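Local coordinates for trafficking protein particle complex subunit 3 (Naegleria fowleri, PDB 6AQ3) that probably serves as a core subunit of the TRAPP complex in vesicle trafficking between membranes, and carries a covalently bound palmitic acid, at residues 163-168 with 178-183; 51-56 with 139-144. All blocks are in the same frame, centred on the assembly; numbering follows the deposited sequence. Where two conformers were deposited one is given.

Contact 1 (163-168 with 178-183); sequences ECEYKK and EIRVRL
I179 lies over the ring of Y166: its CG1 stands 3.7 Å above the ring centroid, 7° off the normal, a CH-pi contact, and CD1 reaches on over the CE2-CZ side. Branch CG2, anti to the I179 backbone N, goes the other way and meets C164 SG at 3.4 Å, while V181 CG2 touches the same sulfur. Helix 146-157 covers this face through I147, C148 and I151. The backbones pair antiparallel, E165 N and O both bonding R180. Past Y166 the register slips: E178 O takes K167 N at 2.9 Å and K168 N weakly at 3.4 Å. On the polar face R182, bent at chi3 (-72°), forms a salt-bridge network with E163 and E165. E165 OE2 lies in the guanidinium plane and accepts from R182 NE and NH2, each at 2.9 Å. E163 OE2 offers its anti lone pair to R182 NH2 (3.0 Å), the two flat groups 80° apart. These bonds should fix the guanidinium's rotation. R180 instead forms a salt bridge with E116 and a hydrogen bond with S118. The whole is a beta hairpin with a classic bulge; strand 160-168 forms one edge of the TRAPP subunit's four-stranded antiparallel sheet, C164 and Y166 packed on helix 146-157.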
ATOM      1  N   GLU C 163      13.880 -14.400 -14.319  1.00 54.85           N
ATOM      2  CA  GLU C 163      14.270 -14.395 -12.919  1.00 55.30           C
ATOM      3  C   GLU C 163      14.729 -12.978 -12.578  1.00 54.04           C
ATOM      4  O   GLU C 163      15.459 -12.344 -13.352  1.00 62.80           O
ATOM      5  CB  GLU C 163      15.375 -15.420 -12.656  1.00 66.89           C
ATOM      6  CG  GLU C 163      14.853 -16.854 -12.545  1.00 73.41           C
ATOM      7  CD  GLU C 163      15.965 -17.894 -12.461  1.00 78.21           C
ATOM      8  OE1 GLU C 163      15.707 -19.071 -12.768  1.00 80.22           O
ATOM      9  OE2 GLU C 163      17.110 -17.532 -12.144  1.00 83.52           O
ATOM     10  N   CYS C 164      14.272 -12.466 -11.445  1.00 50.17           N
ATOM     11  CA  CYS C 164      14.496 -11.073 -11.072  1.00 48.08           C
ATOM     12  C   CYS C 164      14.764 -10.998  -9.574  1.00 47.98           C
ATOM     13  O   CYS C 164      13.888 -11.348  -8.772  1.00 43.11           O
ATOM     14  CB  CYS C 164      13.285 -10.218 -11.454  1.00 52.74           C
ATOM     15  SG  CYS C 164      13.484  -8.494 -11.037  1.00 58.39           S
ATOM     16  N   GLU C 165      15.969 -10.554  -9.197  1.00 46.13           N
ATOM     17  CA  GLU C 165      16.373 -10.531  -7.796  1.00 52.21           C
ATOM     18  C   GLU C 165      17.127  -9.253  -7.458  1.00 58.04           C
ATOM     19  O   GLU C 165      17.766  -8.630  -8.313  1.00 52.94           O
ATOM     20  CB  GLU C 165      17.246 -11.735  -7.422  1.00 56.28           C
ATOM     21  CG  GLU C 165      18.533 -11.852  -8.243  1.00 73.88           C
ATOM     22  CD  GLU C 165      18.352 -12.655  -9.534  1.00 89.28           C
ATOM     23  OE1 GLU C 165      17.310 -13.338  -9.670  1.00 89.02           O
ATOM     24  OE2 GLU C 165      19.254 -12.616 -10.412  1.00 95.73           O
ATOM     25  N   TYR C 166      17.027  -8.869  -6.185  1.00 64.29           N
ATOM     26  CA  TYR C 166      17.789  -7.748  -5.659  1.00 58.67           C
ATOM     27  C   TYR C 166      19.252  -8.149  -5.493  1.00 56.20           C
ATOM     28  O   TYR C 166      19.567  -9.270  -5.082  1.00 52.30           O
ATOM     29  CB  TYR C 166      17.215  -7.299  -4.307  1.00 54.02           C
ATOM     30  CG  TYR C 166      16.495  -5.967  -4.341  1.00 46.24           C
ATOM     31  CD1 TYR C 166      17.210  -4.762  -4.309  1.00 47.26           C
ATOM     32  CD2 TYR C 166      15.096  -5.912  -4.397  1.00 45.56           C
ATOM     33  CE1 TYR C 166      16.556  -3.528  -4.350  1.00 37.74           C
ATOM     34  CE2 TYR C 166      14.418  -4.685  -4.439  1.00 40.31           C
ATOM     35  CZ  TYR C 166      15.154  -3.507  -4.413  1.00 42.69           C
ATOM     36  OH  TYR C 166      14.479  -2.317  -4.446  1.00 50.41           O
ATOM     37  N   LYS C 167      20.147  -7.237  -5.827  1.00 52.55           N
ATOM     38  CA  LYS C 167      21.566  -7.440  -5.591  1.00 58.64           C
ATOM     39  C   LYS C 167      22.171  -6.422  -4.638  1.00 59.05           C
ATOM     40  O   LYS C 167      23.084  -6.768  -3.886  1.00 58.94           O
ATOM     41  CB  LYS C 167      22.333  -7.419  -6.925  1.00 67.15           C
ATOM     42  CG  LYS C 167      21.800  -8.418  -7.952  1.00 64.77           C
ATOM     43  CD  LYS C 167      22.645  -9.688  -8.026  1.00 73.78           C
ATOM     44  CE  LYS C 167      21.978 -10.867  -7.313  1.00 79.78           C
ATOM     45  NZ  LYS C 167      22.756 -12.135  -7.472  1.00 85.86           N
ATOM     46  N   LYS C 168      21.697  -5.179  -4.649  1.00 62.47           N
ATOM     47  CA  LYS C 168      22.216  -4.138  -3.777  1.00 61.38           C
ATOM     48  C   LYS C 168      21.053  -3.282  -3.299  1.00 63.38           C
ATOM     49  O   LYS C 168      20.132  -3.010  -4.072  1.00 60.33           O
ATOM     50  CB  LYS C 168      23.272  -3.292  -4.504  1.00 60.65           C
ATOM     51  CG  LYS C 168      24.575  -4.041  -4.733  1.00 67.31           C
ATOM     52  CD  LYS C 168      25.514  -3.356  -5.712  1.00 78.51           C
ATOM     53  CE  LYS C 168      26.063  -2.056  -5.147  1.00 88.01           C
ATOM     54  NZ  LYS C 168      27.177  -1.509  -5.977  1.00 95.68           N
ATOM     55  N   GLU C 178      20.098  -2.008  -6.788  1.00 44.62           N
ATOM     56  CA  GLU C 178      20.320  -2.690  -8.048  1.00 44.88           C
ATOM     57  C   GLU C 178      19.437  -3.919  -8.083  1.00 47.54           C
ATOM     58  O   GLU C 178      19.474  -4.736  -7.158  1.00 45.27           O
ATOM     59  CB  GLU C 178      21.788  -3.090  -8.222  1.00 50.11           C
ATOM     60  CG  GLU C 178      22.010  -3.995  -9.459  1.00 61.35           C
ATOM     61  CD  GLU C 178      23.469  -4.358  -9.698  1.00 63.14           C
ATOM     62  OE1 GLU C 178      24.342  -3.913  -8.916  1.00 60.19           O
ATOM     63  OE2 GLU C 178      23.739  -5.097 -10.673  1.00 70.61           O
ATOM     64  N   ILE C 179      18.660  -4.051  -9.153  1.00 48.93           N
ATOM     65  CA  ILE C 179      17.803  -5.207  -9.385  1.00 48.60           C
ATOM     66  C   ILE C 179      18.243  -5.872 -10.690  1.00 50.67           C
ATOM     67  O   ILE C 179      18.391  -5.196 -11.713  1.00 53.17           O
ATOM     68  CB  ILE C 179      16.325  -4.787  -9.444  1.00 47.88           C
ATOM     69  CG1 ILE C 179      15.870  -4.309  -8.067  1.00 43.65           C
ATOM     70  CG2 ILE C 179      15.476  -5.953  -9.922  1.00 49.20           C
ATOM     71  CD1 ILE C 179      14.468  -3.717  -8.033  1.00 46.19           C
ATOM     72  N   ARG C 180      18.464  -7.182 -10.647  1.00 50.93           N
ATOM     73  CA  ARG C 180      18.931  -7.959 -11.782  1.00 50.92           C
ATOM     74  C   ARG C 180      17.740  -8.623 -12.456  1.00 53.81           C
ATOM     75  O   ARG C 180      16.886  -9.198 -11.777  1.00 53.14           O
ATOM     76  CB  ARG C 180      19.917  -9.037 -11.337  1.00 59.97           C
ATOM     77  CG  ARG C 180      20.685  -9.723 -12.472  1.00 66.05           C
ATOM     78  CD  ARG C 180      21.593  -8.706 -13.123  1.00 71.76           C
ATOM     79  NE  ARG C 180      22.561  -9.302 -14.026  1.00 77.11           N
ATOM     80  CZ  ARG C 180      23.379  -8.602 -14.803  1.00 78.44           C
ATOM     81  NH1 ARG C 180      23.349  -7.277 -14.777  1.00 71.61           N
ATOM     82  NH2 ARG C 180      24.233  -9.229 -15.605  1.00 83.71           N
ATOM     83  N   VAL C 181      17.690  -8.552 -13.784  1.00 50.59           N
ATOM     84  CA  VAL C 181      16.621  -9.169 -14.567  1.00 48.88           C
ATOM     85  C   VAL C 181      17.275 -10.074 -15.599  1.00 53.30           C
ATOM     86  O   VAL C 181      18.050  -9.592 -16.434  1.00 52.02           O
ATOM     87  CB  VAL C 181      15.728  -8.125 -15.263  1.00 48.41           C
ATOM     88  CG1 VAL C 181      14.555  -8.806 -15.920  1.00 40.79           C
ATOM     89  CG2 VAL C 181      15.242  -7.048 -14.254  1.00 46.49           C
ATOM     90  N   ARG C 182      16.946 -11.373 -15.563  1.00 59.02           N
ATOM     91  CA  ARG C 182      17.533 -12.380 -16.446  1.00 68.41           C
ATOM     92  C   ARG C 182      16.447 -13.163 -17.177  1.00 64.38           C
ATOM     93  O   ARG C 182      15.490 -13.636 -16.556  1.00 55.93           O
ATOM     94  CB  ARG C 182      18.437 -13.327 -15.652  1.00 74.55           C
ATOM     95  CG  ARG C 182      19.605 -12.572 -15.027  1.00 84.29           C
ATOM     96  CD  ARG C 182      20.562 -13.421 -14.212  1.00 87.91           C
ATOM     97  NE  ARG C 182      19.964 -13.843 -12.945  1.00 87.08           N
ATOM     98  CZ  ARG C 182      19.515 -15.068 -12.689  1.00 80.95           C
ATOM     99  NH1 ARG C 182      19.604 -16.026 -13.617  1.00 69.85           N
ATOM    100  NH2 ARG C 182      18.993 -15.332 -11.489  1.00 71.96           N
ATOM    101  N   LEU C 183      16.591 -13.276 -18.500  1.00 63.91           N
ATOM    102  CA  LEU C 183      15.657 -14.044 -19.317  1.00 66.18           C
ATOM    103  C   LEU C 183      15.964 -15.542 -19.261  1.00 67.46           C
ATOM    104  O   LEU C 183      17.091 -15.967 -19.534  1.00 71.27           O
ATOM    105  CB  LEU C 183      15.710 -13.570 -20.769  1.00 64.54           C
ATOM    106  CG  LEU C 183      14.911 -14.451 -21.728  1.00 56.12           C
ATOM    107  CD1 LEU C 183      13.431 -14.189 -21.494  1.00 54.74           C
ATOM    108  CD2 LEU C 183      15.280 -14.194 -23.187  1.00 59.19           C
TER

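Contact 2 (51-56 with 139-144); sequences AINTQL and KRLYYS
N53, on helix 49-75, clamps the backbone of the loop after helix 134-138, whose end is closed by a Schellman motif with R140 at positive phi (56°). The carboxamide uses both its ends, aimed at the loop by a CG that lies beside the backbone N (chi1 -73°). N53 OD1 accepts from Y142 N at 2.8 Å in a nearly straight bond (171°), although the donor is tilted from the carbonyl plane. N53 ND2 donates a hydrogen bond to R140 O at 3.2 Å, with that oxygen lying in the amide plane. One side chain therefore satisfies a backbone N-H and a backbone carbonyl just after helix 134-138 ends, and the pair of bonds should hold the amide's rotation. From helix 49-75 itself, N53 O accepts from N145 ND2, a second tie to the same connection.

Beside N53, L141 turns its CD1 back to helix 49-75, meeting I52 CG2 at 3.7 Å. A turn further on, L56 CD1 packs at 3.9 Å from Y143 O, a carbonyl that the hydroxyl of Y35 on helix 25-42 satisfies. Y143 itself directs its side chain off to V39 and L171. Within the loop, R140 reaches round to the phenol of Y142: the hydroxyl lies near the guanidinium plane, where R140 NH2 donates to Y142 OH at 2.9 Å and NE adds a weak bond at 3.4 Å.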
ATOM      1  N   ALA C  51      12.623 -16.591   3.800  1.00 37.38           N
ATOM      2  CA  ALA C  51      11.220 -16.840   3.479  1.00 35.91           C
ATOM      3  C   ALA C  51      10.450 -15.534   3.352  1.00 38.06           C
ATOM      4  O   ALA C  51       9.483 -15.453   2.586  1.00 44.20           O
ATOM      5  CB  ALA C  51      10.579 -17.742   4.523  1.00 34.30           C
ATOM      6  N   ILE C  52      10.825 -14.525   4.137  1.00 37.44           N
ATOM      7  CA  ILE C  52      10.188 -13.217   4.007  1.00 38.81           C
ATOM      8  C   ILE C  52      10.453 -12.643   2.626  1.00 37.43           C
ATOM      9  O   ILE C  52       9.536 -12.174   1.941  1.00 43.21           O
ATOM     10  CB  ILE C  52      10.685 -12.258   5.097  1.00 34.10           C
ATOM     11  CG1 ILE C  52      10.206 -12.710   6.461  1.00 37.02           C
ATOM     12  CG2 ILE C  52      10.269 -10.797   4.754  1.00 33.21           C
ATOM     13  CD1 ILE C  52      10.723 -11.848   7.579  1.00 41.96           C
ATOM     14  N   ASN C  53      11.721 -12.639   2.211  1.00 35.38           N
ATOM     15  CA  ASN C  53      12.057 -12.198   0.859  1.00 41.40           C
ATOM     16  C   ASN C  53      11.189 -12.915  -0.176  1.00 43.92           C
ATOM     17  O   ASN C  53      10.571 -12.284  -1.041  1.00 46.78           O
ATOM     18  CB  ASN C  53      13.551 -12.446   0.583  1.00 33.14           C
ATOM     19  CG  ASN C  53      14.443 -11.462   1.338  1.00 41.68           C
ATOM     20  OD1 ASN C  53      13.959 -10.431   1.837  1.00 47.01           O
ATOM     21  ND2 ASN C  53      15.750 -11.727   1.366  1.00 33.87           N
ATOM     22  N   THR C  54      11.088 -14.240  -0.060  1.00 50.13           N
ATOM     23  CA  THR C  54      10.341 -15.031  -1.036  1.00 46.26           C
ATOM     24  C   THR C  54       8.853 -14.694  -1.040  1.00 48.82           C
ATOM     25  O   THR C  54       8.247 -14.579  -2.111  1.00 46.20           O
ATOM     26  CB  THR C  54      10.574 -16.510  -0.756  1.00 45.33           C
ATOM     27  OG1 THR C  54      11.965 -16.785  -0.968  1.00 47.49           O
ATOM     28  CG2 THR C  54       9.703 -17.394  -1.655  1.00 39.29           C
ATOM     29  N   GLN C  55       8.239 -14.539   0.133  1.00 48.19           N
ATOM     30  CA  GLN C  55       6.817 -14.209   0.168  0.51 48.72           C
ATOM     31  C   GLN C  55       6.541 -12.812  -0.376  1.00 49.91           C
ATOM     32  O   GLN C  55       5.482 -12.573  -0.973  1.00 45.07           O
ATOM     33  CB  GLN C  55       6.290 -14.343   1.591  0.51 51.44           C
ATOM     34  CG  GLN C  55       6.012 -15.771   1.960  0.51 59.63           C
ATOM     35  CD  GLN C  55       4.929 -16.360   1.084  0.51 59.55           C
ATOM     36  OE1 GLN C  55       3.845 -15.777   0.950  0.51 55.53           O
ATOM     37  NE2 GLN C  55       5.218 -17.508   0.465  0.51 58.69           N
ATOM     38  N   LEU C  56       7.467 -11.870  -0.167  1.00 43.02           N
ATOM     39  CA  LEU C  56       7.293 -10.539  -0.724  1.00 39.45           C
ATOM     40  C   LEU C  56       7.315 -10.607  -2.246  1.00 47.01           C
ATOM     41  O   LEU C  56       6.526  -9.934  -2.924  1.00 45.53           O
ATOM     42  CB  LEU C  56       8.388  -9.600  -0.187  1.00 36.16           C
ATOM     43  CG  LEU C  56       8.236  -9.194   1.286  1.00 39.68           C
ATOM     44  CD1 LEU C  56       9.436  -8.368   1.829  1.00 36.37           C
ATOM     45  CD2 LEU C  56       6.918  -8.413   1.435  1.00 36.08           C
ATOM     46  N   LYS C 139      21.175 -10.459   7.967  1.00 57.02           N
ATOM     47  CA  LYS C 139      20.393 -11.491   7.307  1.00 52.40           C
ATOM     48  C   LYS C 139      19.933 -11.088   5.916  1.00 48.67           C
ATOM     49  O   LYS C 139      19.286 -11.894   5.229  1.00 47.71           O
ATOM     50  CB  LYS C 139      19.197 -11.871   8.184  1.00 54.72           C
ATOM     51  CG  LYS C 139      19.589 -12.658   9.443  1.00 54.42           C
ATOM     52  CD  LYS C 139      18.356 -12.930  10.296  1.00 65.98           C
ATOM     53  CE  LYS C 139      18.703 -13.307  11.733  1.00 71.47           C
ATOM     54  NZ  LYS C 139      17.785 -12.626  12.714  1.00 74.46           N
ATOM     55  N   ARG C 140      20.253  -9.871   5.482  1.00 47.43           N
ATOM     56  CA  ARG C 140      19.982  -9.399   4.120  1.00 44.77           C
ATOM     57  C   ARG C 140      18.498  -9.525   3.753  1.00 51.00           C
ATOM     58  O   ARG C 140      18.127 -10.078   2.714  1.00 51.89           O
ATOM     59  CB  ARG C 140      20.876 -10.113   3.095  1.00 41.76           C
ATOM     60  CG  ARG C 140      22.304  -9.567   3.156  1.00 51.65           C
ATOM     61  CD  ARG C 140      23.217 -10.006   2.035  1.00 52.74           C
ATOM     62  NE  ARG C 140      22.904  -9.240   0.829  1.00 61.19           N
ATOM     63  CZ  ARG C 140      23.410  -8.040   0.552  1.00 57.53           C
ATOM     64  NH1 ARG C 140      24.248  -7.451   1.404  1.00 60.87           N
ATOM     65  NH2 ARG C 140      23.066  -7.414  -0.561  1.00 45.17           N
ATOM     66  N   LEU C 141      17.643  -8.944   4.587  1.00 46.87           N
ATOM     67  CA  LEU C 141      16.285  -8.671   4.138  1.00 40.90           C
ATOM     68  C   LEU C 141      16.328  -7.759   2.922  1.00 46.62           C
ATOM     69  O   LEU C 141      17.079  -6.776   2.887  1.00 47.52           O
ATOM     70  CB  LEU C 141      15.495  -7.979   5.252  1.00 41.09           C
ATOM     71  CG  LEU C 141      14.163  -7.335   4.887  1.00 41.59           C
ATOM     72  CD1 LEU C 141      13.115  -8.417   4.702  1.00 41.28           C
ATOM     73  CD2 LEU C 141      13.757  -6.317   5.972  1.00 47.27           C
ATOM     74  N   TYR C 142      15.528  -8.081   1.916  1.00 45.39           N
ATOM     75  CA  TYR C 142      15.340  -7.167   0.793  1.00 45.71           C
ATOM     76  C   TYR C 142      13.969  -6.524   0.972  1.00 44.66           C
ATOM     77  O   TYR C 142      12.950  -6.995   0.445  1.00 44.91           O
ATOM     78  CB  TYR C 142      15.498  -7.882  -0.541  1.00 46.44           C
ATOM     79  CG  TYR C 142      16.944  -8.143  -0.884  1.00 48.27           C
ATOM     80  CD1 TYR C 142      17.853  -7.084  -0.989  1.00 48.03           C
ATOM     81  CD2 TYR C 142      17.405  -9.444  -1.138  1.00 47.93           C
ATOM     82  CE1 TYR C 142      19.195  -7.310  -1.321  1.00 47.93           C
ATOM     83  CE2 TYR C 142      18.753  -9.687  -1.470  1.00 44.63           C
ATOM     84  CZ  TYR C 142      19.636  -8.610  -1.557  1.00 49.23           C
ATOM     85  OH  TYR C 142      20.955  -8.813  -1.877  1.00 45.98           O
ATOM     86  N   TYR C 143      13.981  -5.404   1.698  1.00 40.16           N
ATOM     87  CA  TYR C 143      12.767  -4.721   2.129  1.00 39.88           C
ATOM     88  C   TYR C 143      11.768  -4.519   0.993  1.00 39.50           C
ATOM     89  O   TYR C 143      10.559  -4.670   1.194  1.00 34.92           O
ATOM     90  CB  TYR C 143      13.150  -3.376   2.741  1.00 42.55           C
ATOM     91  CG  TYR C 143      11.991  -2.652   3.383  1.00 41.43           C
ATOM     92  CD1 TYR C 143      11.618  -2.914   4.699  1.00 44.40           C
ATOM     93  CD2 TYR C 143      11.257  -1.728   2.662  1.00 39.36           C
ATOM     94  CE1 TYR C 143      10.541  -2.238   5.294  1.00 44.24           C
ATOM     95  CE2 TYR C 143      10.205  -1.074   3.225  1.00 46.12           C
ATOM     96  CZ  TYR C 143       9.845  -1.329   4.537  1.00 45.29           C
ATOM     97  OH  TYR C 143       8.776  -0.661   5.058  1.00 50.60           O
ATOM     98  N   SER C 144      12.252  -4.179  -0.207  1.00 40.06           N
ATOM     99  CA  SER C 144      11.409  -3.878  -1.362  1.00 38.06           C
ATOM    100  C   SER C 144      11.274  -5.039  -2.343  1.00 40.65           C
ATOM    101  O   SER C 144      10.987  -4.801  -3.522  1.00 41.61           O
ATOM    102  CB  SER C 144      11.955  -2.675  -2.116  1.00 37.37           C
ATOM    103  OG  SER C 144      11.919  -1.533  -1.312  1.00 49.96           O
TER

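Overall arrangement
From the N terminus, helix 25-42 leads into helix 49-75, which supplies the first half of contact 2. The chain then runs through helix 85-101, strands 106-108 and 116-121 and helix 134-138 before 139-144 returns to helix 49-75, closing a long loop. Helix 146-157 follows, and contact 1 closes a short hairpin near the C terminus. The two loops come in series, neither enclosing nor crossing the other. Their centres are 14 Å apart, yet they touch: Y166 CB meets Y142 CD1 at 3.4 Å, with the two rings at about 15°. Helix 49-75 is thereby linked, through loop 139-144, to edge strand 160-168.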